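PDB 2GX8: NIF3-related protein from Bacillus cereus, which is of unknown function but carries the two-zinc site of the Nif3 family, together with an inserted domain thought to be regulatory. Local coordinates for residues G317-K325 with V341-L350; E159-V170 with E225-S235. One frame throughout, in Å; residues are numbered along the deposited sequence.

In the fold
Contact 1 and contact 2 belong to two distinct parts of the chain, their centres about 44 Å apart and their nearest atoms still about 16 Å apart. Contact 2 pairs strands 150-168 and 221-233 in the inserted region, where helix 237-247 packs on one face of the sheet and other subunits meet mainly the opposite one. Contact 1 comes later in the sequence and joins two helices beside strand 331-335, on the metal-binding side of the molecule: the side chain of Asn318 is about 11 Å from a bound zinc ion. Strand 150-168 connects the two regions, since its early residues Leu153, Ala154 and Pro155 touch the 317-325 segment.

Contact 1: residues G317-K325 with V341-L350; sequences GNKYINQAK and VAHDAMMLGL
Two neighbouring helices of a beta-alpha-beta arrangement, 321-326 and 339-348, meet here through Ile321, a knob set among Val341, Asp344, Ala345 and Leu348. Their axes run nearly parallel, at 21°, and approach to 10.4 Å. Ile321 carries CG1 between its backbone N and carbonyl carbon (chi1 68°), and the extended branch sends CD1 into the hole between those four residues. There CD1 lies 3.6 Å from Asp344 CB and 3.7 Å from Val341 CG1, crossing the Asp344 side chain at about a right angle. Leu348 comes in one turn further on, from the C-terminal end of its helix, its CD1 3.6 Å from Ile321 O, while its CD2 meets Asn322 ND2. Leu350 CD2 closes the inner side against Ile321 CB and Ala324 CB, and Tyr332 of strand 331-335 backs all three residues.

At the far end Lys325, kinked at chi2 (66°), runs antiparallel to the Leu348 side chain and brings NZ to Gly349 O at 2.9 Å. The ammonium sits well above the carbonyl plane. At the other end Asn318 OD1 rests 3.7 Å from Val341 CB; its amide is fixed by Asp316, the carbonyl of Asp336 and the N-H of Tyr338. Gly349, with positive phi, ends helix 339-348 in a Schellman motif, the turn that leads through Leu350 into strand 351-354 of this alpha/beta fold, beside the parallel strand 331-335.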
loop_
_atom_site.group_PDB
_atom_site.type_symbol
_atom_site.label_atom_id
_atom_site.label_comp_id
_atom_site.label_asym_id
_atom_site.label_seq_id
_atom_site.Cartn_x
_atom_site.Cartn_y
_atom_site.Cartn_z
ATOM N N GLY C 317 -12.360 11.082 21.836
ATOM C CA GLY C 317 -13.030 9.798 21.955
ATOM C C GLY C 317 -14.151 9.513 20.957
ATOM O O GLY C 317 -15.035 8.692 21.216
ATOM N N ASN C 318 -14.107 10.211 19.827
ATOM C CA ASN C 318 -15.011 10.010 18.713
ATOM C C ASN C 318 -15.131 8.551 18.285
ATOM O O ASN C 318 -16.192 8.092 17.880
ATOM C CB ASN C 318 -14.438 10.751 17.525
ATOM C CG ASN C 318 -14.675 12.240 17.598
ATOM O OD1 ASN C 318 -15.815 12.698 17.558
ATOM N ND2 ASN C 318 -13.595 13.011 17.641
ATOM N N LYS C 319 -14.026 7.823 18.370
ATOM C CA LYS C 319 -13.992 6.431 17.946
ATOM C C LYS C 319 -14.670 5.408 18.872
ATOM O O LYS C 319 -14.852 4.256 18.479
ATOM C CB LYS C 319 -12.541 6.015 17.644
ATOM C CG LYS C 319 -11.994 6.655 16.381
ATOM C CD LYS C 319 -10.758 5.906 15.862
ATOM C CE LYS C 319 -10.426 6.331 14.411
ATOM N NZ LYS C 319 -9.333 5.470 13.776
ATOM N N TYR C 320 -15.075 5.833 20.066
ATOM C CA TYR C 320 -15.646 4.909 21.050
ATOM C C TYR C 320 -17.096 5.091 21.393
ATOM O O TYR C 320 -17.549 4.622 22.429
ATOM C CB TYR C 320 -14.793 4.911 22.292
ATOM C CG TYR C 320 -13.378 4.576 21.902
ATOM C CD1 TYR C 320 -12.419 5.561 21.806
ATOM C CD2 TYR C 320 -13.037 3.279 21.536
ATOM C CE1 TYR C 320 -11.092 5.249 21.389
ATOM C CE2 TYR C 320 -11.751 2.950 21.123
ATOM C CZ TYR C 320 -10.779 3.939 21.053
ATOM O OH TYR C 320 -9.488 3.607 20.637
ATOM N N ILE C 321 -17.848 5.739 20.518
ATOM C CA ILE C 321 -19.261 5.899 20.772
ATOM C C ILE C 321 -20.024 4.556 20.732
ATOM O O ILE C 321 -21.010 4.400 21.452
ATOM C CB ILE C 321 -19.916 6.975 19.849
ATOM C CG1 ILE C 321 -19.934 6.514 18.402
ATOM C CG2 ILE C 321 -19.164 8.313 19.982
ATOM C CD1 ILE C 321 -20.854 7.308 17.507
ATOM N N ASN C 322 -19.578 3.598 19.918
ATOM C CA ASN C 322 -20.268 2.322 19.804
ATOM C C ASN C 322 -20.039 1.479 21.018
ATOM O O ASN C 322 -20.954 0.799 21.489
ATOM C CB ASN C 322 -19.878 1.578 18.530
ATOM C CG ASN C 322 -20.584 2.137 17.316
ATOM O OD1 ASN C 322 -20.058 3.013 16.642
ATOM N ND2 ASN C 322 -21.828 1.707 17.093
ATOM N N GLN C 323 -18.821 1.563 21.532
ATOM C CA GLN C 323 -18.432 0.860 22.738
ATOM C C GLN C 323 -19.226 1.399 23.909
ATOM O O GLN C 323 -19.868 0.652 24.629
ATOM C CB GLN C 323 -16.913 1.003 22.945
ATOM C CG GLN C 323 -16.303 0.090 24.006
ATOM C CD GLN C 323 -16.439 -1.454 23.766
ATOM O OE1 GLN C 323 -16.961 -1.930 22.746
ATOM N NE2 GLN C 323 -15.966 -2.225 24.739
ATOM N N ALA C 324 -19.221 2.715 24.059
ATOM C CA ALA C 324 -19.976 3.408 25.116
ATOM C C ALA C 324 -21.447 2.984 25.174
ATOM O O ALA C 324 -21.967 2.755 26.252
ATOM C CB ALA C 324 -19.847 4.910 24.964
ATOM N N LYS C 325 -22.096 2.849 24.017
ATOM C CA LYS C 325 -23.490 2.408 23.945
ATOM C C LYS C 325 -23.635 0.894 24.168
ATOM O O LYS C 325 -24.558 0.441 24.846
ATOM C CB LYS C 325 -24.109 2.787 22.603
ATOM C CG LYS C 325 -25.629 2.573 22.550
ATOM C CD LYS C 325 -26.314 3.517 23.513
ATOM C CE LYS C 325 -27.774 3.163 23.765
ATOM N NZ LYS C 325 -28.322 4.249 24.649
ATOM N N VAL C 341 -19.987 12.300 13.857
ATOM C CA VAL C 341 -19.983 11.329 14.926
ATOM C C VAL C 341 -21.166 11.620 15.858
ATOM O O VAL C 341 -21.835 10.696 16.312
ATOM C CB VAL C 341 -18.638 11.298 15.639
ATOM C CG1 VAL C 341 -18.666 10.238 16.736
ATOM C CG2 VAL C 341 -17.511 10.949 14.631
ATOM N N ALA C 342 -21.454 12.903 16.096
ATOM C CA ALA C 342 -22.560 13.292 16.978
ATOM C C ALA C 342 -23.884 12.869 16.363
ATOM O O ALA C 342 -24.756 12.401 17.088
ATOM C CB ALA C 342 -22.527 14.760 17.323
ATOM N N HIS C 343 -24.049 12.953 15.040
ATOM C CA HIS C 343 -25.312 12.430 14.467
ATOM C C HIS C 343 -25.365 10.915 14.657
ATOM O O HIS C 343 -26.429 10.365 14.883
ATOM C CB HIS C 343 -25.507 12.790 12.984
ATOM C CG HIS C 343 -26.192 14.096 12.777
ATOM N ND1 HIS C 343 -27.541 14.279 13.034
ATOM C CD2 HIS C 343 -25.722 15.292 12.371
ATOM C CE1 HIS C 343 -27.869 15.533 12.786
ATOM N NE2 HIS C 343 -26.788 16.167 12.362
ATOM N N ASP C 344 -24.203 10.249 14.556
ATOM C CA ASP C 344 -24.122 8.802 14.753
ATOM C C ASP C 344 -24.535 8.472 16.168
ATOM O O ASP C 344 -25.243 7.495 16.385
ATOM C CB ASP C 344 -22.709 8.257 14.517
ATOM C CG ASP C 344 -22.324 8.214 13.044
ATOM O OD1 ASP C 344 -23.230 8.304 12.194
ATOM O OD2 ASP C 344 -21.117 8.053 12.743
ATOM N N ALA C 345 -24.124 9.305 17.125
ATOM C CA ALA C 345 -24.474 9.097 18.538
ATOM C C ALA C 345 -25.974 9.281 18.809
ATOM O O ALA C 345 -26.552 8.496 19.555
ATOM C CB ALA C 345 -23.667 9.986 19.413
ATOM N N MET C 346 -26.603 10.297 18.214
ATOM C CA MET C 346 -28.053 10.450 18.375
ATOM C C MET C 346 -28.755 9.212 17.824
ATOM O O MET C 346 -29.693 8.735 18.440
ATOM C CB MET C 346 -28.601 11.684 17.672
ATOM C CG MET C 346 -27.738 12.881 17.770
ATOM S SD MET C 346 -28.567 14.408 17.369
ATOM C CE MET C 346 -29.961 13.870 16.385
ATOM N N MET C 347 -28.293 8.691 16.679
ATOM C CA MET C 347 -28.843 7.446 16.086
ATOM C C MET C 347 -28.646 6.206 16.961
ATOM O O MET C 347 -29.448 5.283 16.906
ATOM C CB MET C 347 -28.289 7.192 14.661
ATOM C CG MET C 347 -28.992 8.048 13.607
ATOM S SD MET C 347 -28.598 7.697 11.895
ATOM C CE MET C 347 -26.851 8.026 11.979
ATOM N N LEU C 348 -27.566 6.151 17.740
ATOM C CA LEU C 348 -27.356 5.024 18.651
ATOM C C LEU C 348 -28.259 5.176 19.883
ATOM O O LEU C 348 -28.579 4.196 20.545
ATOM C CB LEU C 348 -25.908 4.946 19.122
ATOM C CG LEU C 348 -24.808 4.593 18.118
ATOM C CD1 LEU C 348 -23.445 4.706 18.785
ATOM C CD2 LEU C 348 -25.013 3.186 17.538
ATOM N N GLY C 349 -28.679 6.405 20.161
ATOM C CA GLY C 349 -29.459 6.718 21.358
ATOM C C GLY C 349 -28.508 7.076 22.502
ATOM O O GLY C 349 -28.844 6.905 23.663
ATOM N N LEU C 350 -27.310 7.581 22.166
ATOM C CA LEU C 350 -26.304 7.954 23.156
ATOM C C LEU C 350 -26.193 9.468 23.364
ATOM O O LEU C 350 -25.972 10.227 22.408
ATOM C CB LEU C 350 -24.927 7.418 22.723
ATOM C CG LEU C 350 -23.737 7.691 23.635
ATOM C CD1 LEU C 350 -23.821 6.868 24.908
ATOM C CD2 LEU C 350 -22.450 7.363 22.886
#

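Contact 2: residues E159-V170 with E225-S235; sequences EEMKKVVVFVPV and EVRIETIIPAS
Val164 and Thr230 lie near the middle of an antiparallel strand pair, 159-168 against 225-233, within the larger sheet of the inserted domain. Hydrogen-bonded pairs, Lys162 with Ile232 through Val168 with Val226, alternate with non-hydrogen-bonded ones, and the N-H of Val166 reaches Ile228 O at 2.7 Å.

Val164, Val166, Val168, Ile228 and Ile232 share the face packed by helix 237-247. With chi1 of Ile232 at 61°, its CG1 is tucked over the backbone and CD1 comes diagonally to Val164 CG2 at 3.7 Å. Val166 and Ile228 run side by side, and Ile228 CD1 leans on to Val168 CG2. Lys162 lays its CB against Ile232 CG1, and its ammonium bridges to Asp261 of the fourth subunit.

The opposite face mixes charged and apolar groups. Arg227 stretches alongside Phe167, CG 3.2 Å from ring atom CE2, with the guanidinium plane turned 71° from the ring. Val165 CG1 lies over one face of that guanidinium, 3.5 Å from NH1. Arg227 NH2 then bridges to Glu229 OE1, while Lys163, bent at chi2, brings NZ to Glu229 OE2 in a long salt bridge of 3.8 Å. The cluster continues across the assembly: Glu229 OE1 also bridges to Arg227 of the third subunit, and Arg227 NH1 to Glu229 of the fourth. The Glu229 carboxylates probably offset the closeness of the arginines that meet across the subunits.

At the strand end Met161 turns its CE back over Pro233 CB, though the exact placing of the methyl is doubtful. Beside it, Glu159 CG touches Pro233 CB, and Ser235 N donates to Glu159 OE2 at 3.3 Å from above the carboxylate plane.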
loop_
_atom_site.group_PDB
_atom_site.type_symbol
_atom_site.label_atom_id
_atom_site.label_comp_id
_atom_site.label_asym_id
_atom_site.label_seq_id
_atom_site.Cartn_x
_atom_site.Cartn_y
_atom_site.Cartn_z
ATOM N N GLU C 159 -2.282 -8.062 29.665
ATOM C CA GLU C 159 -0.968 -8.668 29.790
ATOM C C GLU C 159 -1.047 -10.180 29.542
ATOM O O GLU C 159 -1.999 -10.825 29.990
ATOM C CB GLU C 159 -0.469 -8.421 31.218
ATOM C CG GLU C 159 0.973 -8.802 31.493
ATOM C CD GLU C 159 1.915 -7.631 31.517
ATOM O OE1 GLU C 159 1.766 -6.762 32.406
ATOM O OE2 GLU C 159 2.836 -7.606 30.681
ATOM N N GLU C 160 -0.096 -10.738 28.789
ATOM C CA GLU C 160 -0.025 -12.199 28.604
ATOM C C GLU C 160 0.458 -12.791 29.935
ATOM O O GLU C 160 1.353 -12.226 30.583
ATOM C CB GLU C 160 0.961 -12.594 27.494
ATOM C CG GLU C 160 0.573 -12.163 26.082
ATOM C CD GLU C 160 1.665 -12.468 25.040
ATOM O OE1 GLU C 160 2.530 -13.335 25.294
ATOM O OE2 GLU C 160 1.663 -11.830 23.960
ATOM N N MET C 161 -0.150 -13.898 30.353
ATOM C CA MET C 161 0.225 -14.546 31.618
ATOM C C MET C 161 1.071 -15.783 31.374
ATOM O O MET C 161 0.924 -16.469 30.354
ATOM C CB MET C 161 -1.004 -14.935 32.457
ATOM C CG MET C 161 -1.948 -13.792 32.909
ATOM S SD MET C 161 -1.362 -12.648 34.177
ATOM C CE MET C 161 -0.668 -11.422 33.136
ATOM N N LYS C 162 1.956 -16.051 32.324
ATOM C CA LYS C 162 2.873 -17.174 32.253
ATOM C C LYS C 162 2.842 -17.956 33.533
ATOM O O LYS C 162 2.658 -17.383 34.598
ATOM C CB LYS C 162 4.307 -16.680 32.080
ATOM C CG LYS C 162 4.514 -15.741 30.906
ATOM C CD LYS C 162 3.951 -16.402 29.671
ATOM C CE LYS C 162 3.836 -15.458 28.537
ATOM N NZ LYS C 162 5.166 -15.257 27.980
ATOM N N LYS C 163 3.009 -19.265 33.422
ATOM C CA LYS C 163 3.136 -20.103 34.584
ATOM C C LYS C 163 4.635 -20.433 34.730
ATOM O O LYS C 163 5.274 -20.976 33.825
ATOM C CB LYS C 163 2.343 -21.385 34.418
ATOM C CG LYS C 163 1.991 -22.082 35.741
ATOM C CD LYS C 163 1.035 -21.225 36.541
ATOM C CE LYS C 163 0.604 -21.953 37.811
ATOM N NZ LYS C 163 -0.120 -21.138 38.808
ATOM N N VAL C 164 5.219 -20.049 35.853
ATOM C CA VAL C 164 6.595 -20.430 36.093
ATOM C C VAL C 164 6.567 -21.662 36.973
ATOM O O VAL C 164 5.950 -21.652 38.040
ATOM C CB VAL C 164 7.374 -19.356 36.836
ATOM C CG1 VAL C 164 8.827 -19.824 37.080
ATOM C CG2 VAL C 164 7.364 -18.082 36.065
ATOM N N VAL C 165 7.229 -22.725 36.525
ATOM C CA VAL C 165 7.344 -23.940 37.320
ATOM C C VAL C 165 8.835 -24.068 37.624
ATOM O O VAL C 165 9.647 -24.059 36.709
ATOM C CB VAL C 165 6.849 -25.161 36.536
ATOM C CG1 VAL C 165 7.076 -26.456 37.330
ATOM C CG2 VAL C 165 5.377 -24.989 36.180
ATOM N N VAL C 166 9.208 -24.145 38.896
ATOM C CA VAL C 166 10.622 -24.287 39.263
ATOM C C VAL C 166 10.786 -25.546 40.155
ATOM O O VAL C 166 9.866 -25.942 40.888
ATOM C CB VAL C 166 11.167 -22.972 39.881
ATOM C CG1 VAL C 166 10.510 -22.683 41.251
ATOM C CG2 VAL C 166 12.728 -22.972 39.996
ATOM N N PHE C 167 11.931 -26.209 40.055
ATOM C CA PHE C 167 12.202 -27.448 40.827
ATOM C C PHE C 167 13.276 -27.142 41.846
ATOM O O PHE C 167 14.352 -26.681 41.477
ATOM C CB PHE C 167 12.612 -28.563 39.858
ATOM C CG PHE C 167 11.585 -28.805 38.787
ATOM C CD1 PHE C 167 11.599 -28.067 37.613
ATOM C CD2 PHE C 167 10.564 -29.707 38.988
ATOM C CE1 PHE C 167 10.619 -28.262 36.620
ATOM C CE2 PHE C 167 9.602 -29.899 38.016
ATOM C CZ PHE C 167 9.622 -29.169 36.846
ATOM N N VAL C 168 12.972 -27.372 43.127
ATOM C CA VAL C 168 13.853 -26.959 44.221
ATOM C C VAL C 168 13.934 -28.033 45.300
ATOM O O VAL C 168 12.928 -28.661 45.611
ATOM C CB VAL C 168 13.291 -25.687 44.956
ATOM C CG1 VAL C 168 14.357 -25.036 45.836
ATOM C CG2 VAL C 168 12.773 -24.639 43.999
ATOM N N PRO C 169 15.127 -28.267 45.872
ATOM C CA PRO C 169 15.154 -29.179 47.012
ATOM C C PRO C 169 14.317 -28.616 48.188
ATOM O O PRO C 169 14.236 -27.395 48.360
ATOM C CB PRO C 169 16.640 -29.202 47.385
ATOM C CG PRO C 169 17.189 -27.927 46.839
ATOM C CD PRO C 169 16.482 -27.792 45.539
ATOM N N VAL C 170 13.696 -29.511 48.964
ATOM C CA VAL C 170 12.843 -29.156 50.124
ATOM C C VAL C 170 13.565 -28.250 51.114
ATOM O O VAL C 170 12.928 -27.456 51.822
ATOM C CB VAL C 170 12.262 -30.423 50.866
ATOM C CG1 VAL C 170 11.379 -30.014 52.029
ATOM C CG2 VAL C 170 11.442 -31.342 49.905
ATOM N N GLU C 225 12.323 -33.952 45.110
ATOM C CA GLU C 225 12.276 -32.524 44.840
ATOM C C GLU C 225 10.880 -31.952 44.963
ATOM O O GLU C 225 9.888 -32.678 44.980
ATOM C CB GLU C 225 12.672 -32.277 43.385
ATOM C CG GLU C 225 14.127 -32.201 43.076
ATOM C CD GLU C 225 14.355 -31.786 41.630
ATOM O OE1 GLU C 225 13.781 -32.429 40.743
ATOM O OE2 GLU C 225 15.131 -30.833 41.381
ATOM N N VAL C 226 10.810 -30.628 44.966
ATOM C CA VAL C 226 9.551 -29.906 45.046
ATOM C C VAL C 226 9.344 -29.150 43.743
ATOM O O VAL C 226 10.255 -28.489 43.238
ATOM C CB VAL C 226 9.537 -28.955 46.285
ATOM C CG1 VAL C 226 8.271 -28.147 46.352
ATOM C CG2 VAL C 226 9.649 -29.755 47.512
ATOM N N ARG C 227 8.143 -29.295 43.194
ATOM C CA ARG C 227 7.740 -28.667 41.956
ATOM C C ARG C 227 6.872 -27.504 42.376
ATOM O O ARG C 227 5.724 -27.690 42.807
ATOM C CB ARG C 227 6.916 -29.642 41.110
ATOM C CG ARG C 227 6.878 -29.312 39.650
ATOM C CD ARG C 227 5.801 -30.072 38.827
ATOM N NE ARG C 227 4.628 -29.238 38.566
ATOM C CZ ARG C 227 4.264 -28.766 37.377
ATOM N NH1 ARG C 227 4.932 -29.048 36.270
ATOM N NH2 ARG C 227 3.194 -28.021 37.290
ATOM N N ILE C 228 7.428 -26.304 42.273
ATOM C CA ILE C 228 6.729 -25.092 42.652
ATOM C C ILE C 228 6.241 -24.373 41.415
ATOM O O ILE C 228 7.012 -24.093 40.507
ATOM C CB ILE C 228 7.651 -24.111 43.440
ATOM C CG1 ILE C 228 8.299 -24.809 44.655
ATOM C CG2 ILE C 228 6.870 -22.836 43.869
ATOM C CD1 ILE C 228 9.370 -23.976 45.368
ATOM N N GLU C 229 4.958 -24.067 41.381
ATOM C CA GLU C 229 4.424 -23.310 40.264
ATOM C C GLU C 229 3.760 -22.040 40.755
ATOM O O GLU C 229 3.235 -21.986 41.882
ATOM C CB GLU C 229 3.480 -24.139 39.410
ATOM C CG GLU C 229 2.223 -24.549 40.069
ATOM C CD GLU C 229 1.290 -25.246 39.114
ATOM O OE1 GLU C 229 1.731 -26.154 38.393
ATOM O OE2 GLU C 229 0.099 -24.894 39.090
ATOM N N THR C 230 3.811 -21.010 39.920
ATOM C CA THR C 230 3.228 -19.723 40.261
ATOM C C THR C 230 2.972 -18.970 38.962
ATOM O O THR C 230 3.680 -19.171 37.959
ATOM C CB THR C 230 4.132 -18.913 41.216
ATOM O OG1 THR C 230 3.354 -17.917 41.887
ATOM C CG2 THR C 230 5.272 -18.261 40.497
ATOM N N ILE C 231 1.939 -18.141 38.972
ATOM C CA ILE C 231 1.548 -17.379 37.805
ATOM C C ILE C 231 2.220 -15.983 37.798
ATOM O O ILE C 231 2.475 -15.390 38.847
ATOM C CB ILE C 231 -0.029 -17.319 37.719
ATOM C CG1 ILE C 231 -0.529 -16.778 36.363
ATOM C CG2 ILE C 231 -0.631 -16.563 38.911
ATOM C CD1 ILE C 231 -2.048 -16.853 36.184
ATOM N N ILE C 232 2.555 -15.489 36.613
ATOM C CA ILE C 232 3.141 -14.155 36.467
ATOM C C ILE C 232 2.667 -13.428 35.222
ATOM O O ILE C 232 2.265 -14.072 34.248
ATOM C CB ILE C 232 4.710 -14.137 36.379
ATOM C CG1 ILE C 232 5.208 -14.921 35.167
ATOM C CG2 ILE C 232 5.357 -14.582 37.661
ATOM C CD1 ILE C 232 6.668 -14.674 34.863
ATOM N N PRO C 233 2.664 -12.081 35.280
ATOM C CA PRO C 233 2.445 -11.287 34.082
ATOM C C PRO C 233 3.783 -11.230 33.355
ATOM O O PRO C 233 4.820 -11.089 34.006
ATOM C CB PRO C 233 2.050 -9.899 34.624
ATOM C CG PRO C 233 2.519 -9.845 36.024
ATOM C CD PRO C 233 2.807 -11.253 36.495
ATOM N N ALA C 234 3.764 -11.354 32.033
ATOM C CA ALA C 234 4.977 -11.327 31.222
ATOM C C ALA C 234 5.996 -10.213 31.567
ATOM O O ALA C 234 7.202 -10.440 31.526
ATOM C CB ALA C 234 4.608 -11.284 29.741
ATOM N N SER C 235 5.510 -9.022 31.916
ATOM C CA SER C 235 6.381 -7.899 32.262
ATOM C C SER C 235 7.219 -8.156 33.528
ATOM O O SER C 235 8.304 -7.577 33.687
ATOM C CB SER C 235 5.574 -6.616 32.439
ATOM O OG SER C 235 4.856 -6.628 33.659
#